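Local coordinates for spore germination protein B3 (Bacillus subtilis subsp. subtilis, PDB 3N54) that takes part, as a membrane-bound lipoprotein of a spore germinant receptor, in the germination response to L-asparagine, glucose, fructose and potassium ions, at residues Asn161-Leu166 against Pro303-Asp308. Sequence-based numbering, arbitrary orientation.
Sequences NGYSYL and PVFLSD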
ATOM      1  N   ASN A 161     -13.798  -1.723   7.680  1.00 48.05           N
ATOM      2  CA  ASN A 161     -14.909  -0.893   7.234  1.00 49.77           C
ATOM      3  C   ASN A 161     -15.211  -1.006   5.741  1.00 49.76           C
ATOM      4  O   ASN A 161     -16.040  -0.264   5.216  1.00 51.33           O
ATOM      5  CB  ASN A 161     -14.674   0.565   7.648  1.00 49.57           C
ATOM      6  CG  ASN A 161     -14.747   0.763   9.164  1.00 51.14           C
ATOM      7  OD1 ASN A 161     -15.382   1.698   9.644  1.00 55.90           O
ATOM      8  ND2 ASN A 161     -14.113  -0.124   9.917  1.00 50.28           N
ATOM      9  N   GLY A 162     -14.562  -1.951   5.065  1.00 48.29           N
ATOM     10  CA  GLY A 162     -14.853  -2.223   3.659  1.00 49.04           C
ATOM     11  C   GLY A 162     -14.283  -1.240   2.649  1.00 47.33           C
ATOM     12  O   GLY A 162     -14.896  -0.993   1.613  1.00 48.91           O
ATOM     13  N   TYR A 163     -13.113  -0.683   2.940  1.00 44.67           N
ATOM     14  CA  TYR A 163     -12.460   0.247   2.020  1.00 43.22           C
ATOM     15  C   TYR A 163     -11.343  -0.415   1.251  1.00 41.47           C
ATOM     16  O   TYR A 163     -10.618  -1.243   1.798  1.00 40.66           O
ATOM     17  CB  TYR A 163     -11.870   1.440   2.766  1.00 42.02           C
ATOM     18  CG  TYR A 163     -12.893   2.448   3.201  1.00 43.62           C
ATOM     19  CD1 TYR A 163     -13.303   3.467   2.344  1.00 44.88           C
ATOM     20  CD2 TYR A 163     -13.459   2.384   4.460  1.00 44.04           C
ATOM     21  CE1 TYR A 163     -14.250   4.395   2.741  1.00 46.98           C
ATOM     22  CE2 TYR A 163     -14.397   3.302   4.863  1.00 46.34           C
ATOM     23  CZ  TYR A 163     -14.791   4.308   4.002  1.00 48.00           C
ATOM     24  OH  TYR A 163     -15.725   5.222   4.412  1.00 51.78           O
ATOM     25  N   SER A 164     -11.240  -0.064  -0.029  1.00 41.52           N
ATOM     26  CA  SER A 164     -10.064  -0.371  -0.818  1.00 39.92           C
ATOM     27  C   SER A 164      -9.073   0.741  -0.505  1.00 38.54           C
ATOM     28  O   SER A 164      -9.470   1.859  -0.180  1.00 38.92           O
ATOM     29  CB  SER A 164     -10.372  -0.411  -2.311  1.00 41.06           C
ATOM     30  OG  SER A 164     -11.171  -1.531  -2.653  1.00 42.86           O
ATOM     31  N   TYR A 165      -7.785   0.445  -0.589  1.00 37.46           N
ATOM     32  CA  TYR A 165      -6.764   1.438  -0.260  1.00 36.80           C
ATOM     33  C   TYR A 165      -5.410   1.089  -0.854  1.00 35.69           C
ATOM     34  O   TYR A 165      -5.201  -0.018  -1.362  1.00 35.49           O
ATOM     35  CB  TYR A 165      -6.637   1.589   1.264  1.00 37.03           C
ATOM     36  CG  TYR A 165      -6.296   0.310   1.985  1.00 37.40           C
ATOM     37  CD1 TYR A 165      -7.293  -0.584   2.355  1.00 40.12           C
ATOM     38  CD2 TYR A 165      -4.978  -0.009   2.299  1.00 38.17           C
ATOM     39  CE1 TYR A 165      -6.987  -1.763   3.020  1.00 41.78           C
ATOM     40  CE2 TYR A 165      -4.661  -1.190   2.959  1.00 39.44           C
ATOM     41  CZ  TYR A 165      -5.669  -2.060   3.318  1.00 41.48           C
ATOM     42  OH  TYR A 165      -5.367  -3.232   3.976  1.00 45.17           O
ATOM     43  N   LEU A 166      -4.498   2.052  -0.787  1.00 35.21           N
ATOM     44  CA  LEU A 166      -3.154   1.868  -1.289  1.00 34.60           C
ATOM     45  C   LEU A 166      -2.181   1.644  -0.134  1.00 34.52           C
ATOM     46  O   LEU A 166      -2.388   2.118   0.976  1.00 34.96           O
ATOM     47  CB  LEU A 166      -2.720   3.079  -2.114  1.00 34.80           C
ATOM     48  CG  LEU A 166      -3.535   3.423  -3.367  1.00 35.52           C
ATOM     49  CD1 LEU A 166      -3.023   4.715  -4.006  1.00 34.99           C
ATOM     50  CD2 LEU A 166      -3.531   2.281  -4.383  1.00 33.47           C
ATOM     51  N   PRO A 303      -9.378   2.964  -4.641  1.00 43.11           N
ATOM     52  CA  PRO A 303      -8.526   2.875  -3.463  1.00 42.62           C
ATOM     53  C   PRO A 303      -8.099   4.241  -2.923  1.00 42.31           C
ATOM     54  O   PRO A 303      -7.135   4.322  -2.159  1.00 41.84           O
ATOM     55  CB  PRO A 303      -7.304   2.133  -4.002  1.00 41.85           C
ATOM     56  CG  PRO A 303      -7.186   2.622  -5.439  1.00 40.80           C
ATOM     57  CD  PRO A 303      -8.562   3.094  -5.865  1.00 41.99           C
ATOM     58  N   VAL A 304      -8.805   5.300  -3.308  1.00 43.13           N
ATOM     59  CA  VAL A 304      -8.424   6.656  -2.909  1.00 43.96           C
ATOM     60  C   VAL A 304      -9.579   7.429  -2.268  1.00 46.70           C
ATOM     61  O   VAL A 304      -9.577   8.662  -2.238  1.00 47.63           O
ATOM     62  CB  VAL A 304      -7.838   7.441  -4.110  1.00 43.23           C
ATOM     63  CG1 VAL A 304      -6.471   6.883  -4.466  1.00 41.59           C
ATOM     64  CG2 VAL A 304      -8.778   7.390  -5.298  1.00 42.76           C
ATOM     65  N   PHE A 305     -10.552   6.688  -1.746  1.00 48.80           N
ATOM     66  CA  PHE A 305     -11.652   7.248  -0.964  1.00 51.63           C
ATOM     67  C   PHE A 305     -12.495   8.299  -1.708  1.00 53.99           C
ATOM     68  O   PHE A 305     -13.019   9.230  -1.087  1.00 56.13           O
ATOM     69  CB  PHE A 305     -11.089   7.800   0.354  1.00 51.95           C
ATOM     70  CG  PHE A 305     -10.231   6.807   1.095  1.00 50.99           C
ATOM     71  CD1 PHE A 305      -8.858   6.765   0.896  1.00 49.09           C
ATOM     72  CD2 PHE A 305     -10.804   5.886   1.957  1.00 51.57           C
ATOM     73  CE1 PHE A 305      -8.074   5.835   1.554  1.00 48.50           C
ATOM     74  CE2 PHE A 305     -10.027   4.956   2.620  1.00 51.09           C
ATOM     75  CZ  PHE A 305      -8.661   4.929   2.418  1.00 50.27           C
ATOM     76  N   LEU A 306     -12.634   8.147  -3.025  1.00 54.56           N
ATOM     77  CA  LEU A 306     -13.528   9.021  -3.798  1.00 57.44           C
ATOM     78  C   LEU A 306     -14.954   8.877  -3.273  1.00 60.75           C
ATOM     79  O   LEU A 306     -15.723   9.835  -3.283  1.00 63.28           O
ATOM     80  CB  LEU A 306     -13.501   8.717  -5.305  1.00 56.83           C
ATOM     81  CG  LEU A 306     -12.469   9.377  -6.230  1.00 56.35           C
ATOM     82  CD1 LEU A 306     -12.428  10.895  -6.053  1.00 58.53           C
ATOM     83  CD2 LEU A 306     -11.105   8.802  -6.015  1.00 55.49           C
ATOM     84  N   SER A 307     -15.295   7.668  -2.831  1.00 61.63           N
ATOM     85  CA  SER A 307     -16.594   7.379  -2.221  1.00 65.08           C
ATOM     86  C   SER A 307     -16.984   8.381  -1.135  1.00 68.02           C
ATOM     87  O   SER A 307     -18.146   8.767  -1.027  1.00 70.86           O
ATOM     88  CB  SER A 307     -16.577   5.982  -1.605  1.00 64.42           C
ATOM     89  OG  SER A 307     -15.493   5.847  -0.707  1.00 62.18           O
ATOM     90  N   ASP A 308     -16.011   8.793  -0.328  1.00 68.00           N
ATOM     91  CA  ASP A 308     -16.275   9.713   0.780  1.00 71.19           C
ATOM     92  C   ASP A 308     -16.815  11.068   0.326  1.00 74.43           C
ATOM     93  O   ASP A 308     -17.593  11.695   1.044  1.00 77.70           O
ATOM     94  CB  ASP A 308     -15.013   9.912   1.628  1.00 69.77           C
ATOM     95  CG  ASP A 308     -14.666   8.686   2.454  1.00 69.25           C
ATOM     96  OD1 ASP A 308     -15.563   7.846   2.695  1.00 70.96           O
ATOM     97  OD2 ASP A 308     -13.495   8.569   2.876  1.00 68.66           O
TER
HETATM   98  O   HOH W   1     -11.010   3.977  -1.137  1.00 38.12           O
HETATM   99  O   HOH W   2      -5.258   5.077  -0.361  1.00 42.49           O
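Tyr163 and Phe305 bring their rings together where helix 152-160 ends in a Schellman motif, with Gly162 at C-prime, and the chain runs on into strand 165-172 past the start of helix 306-313, an example of an N-terminal family region meeting a C-terminal GerAC-like one, 137 residues apart. With CG anti to its carbonyl carbon (chi1 -76°), Tyr163 lays its ring against Phe305: CB and CG rest near Phe305 CE2, and CD1 reaches Phe305 CD2 at 3.5 Å, the ring planes oblique at 43°. At the ring edge, near its plane, CE1 meets Asp308 OD1 and Ser307 OG. OH donates to the syn lone pair of Asp308 OD1 over 3.1 Å; that oxygen also has a long, weak ion pair with Arg311. A phenylalanine in place of Tyr163 would probably keep the ring packing but leave Asp308 without its hydroxyl donor. Leu166 CD2 lies against Pro303 CB at 3.8 Å, while Ser164 OG turns to Thr301 and the backbone N of Arg187. Two waters bridge the backbones: one links Leu166 N to Pro303 O, and the other, over a face of the Phe305 ring, donates to Ser164 O and accepts from Phe305 N, both at 2.8 Å.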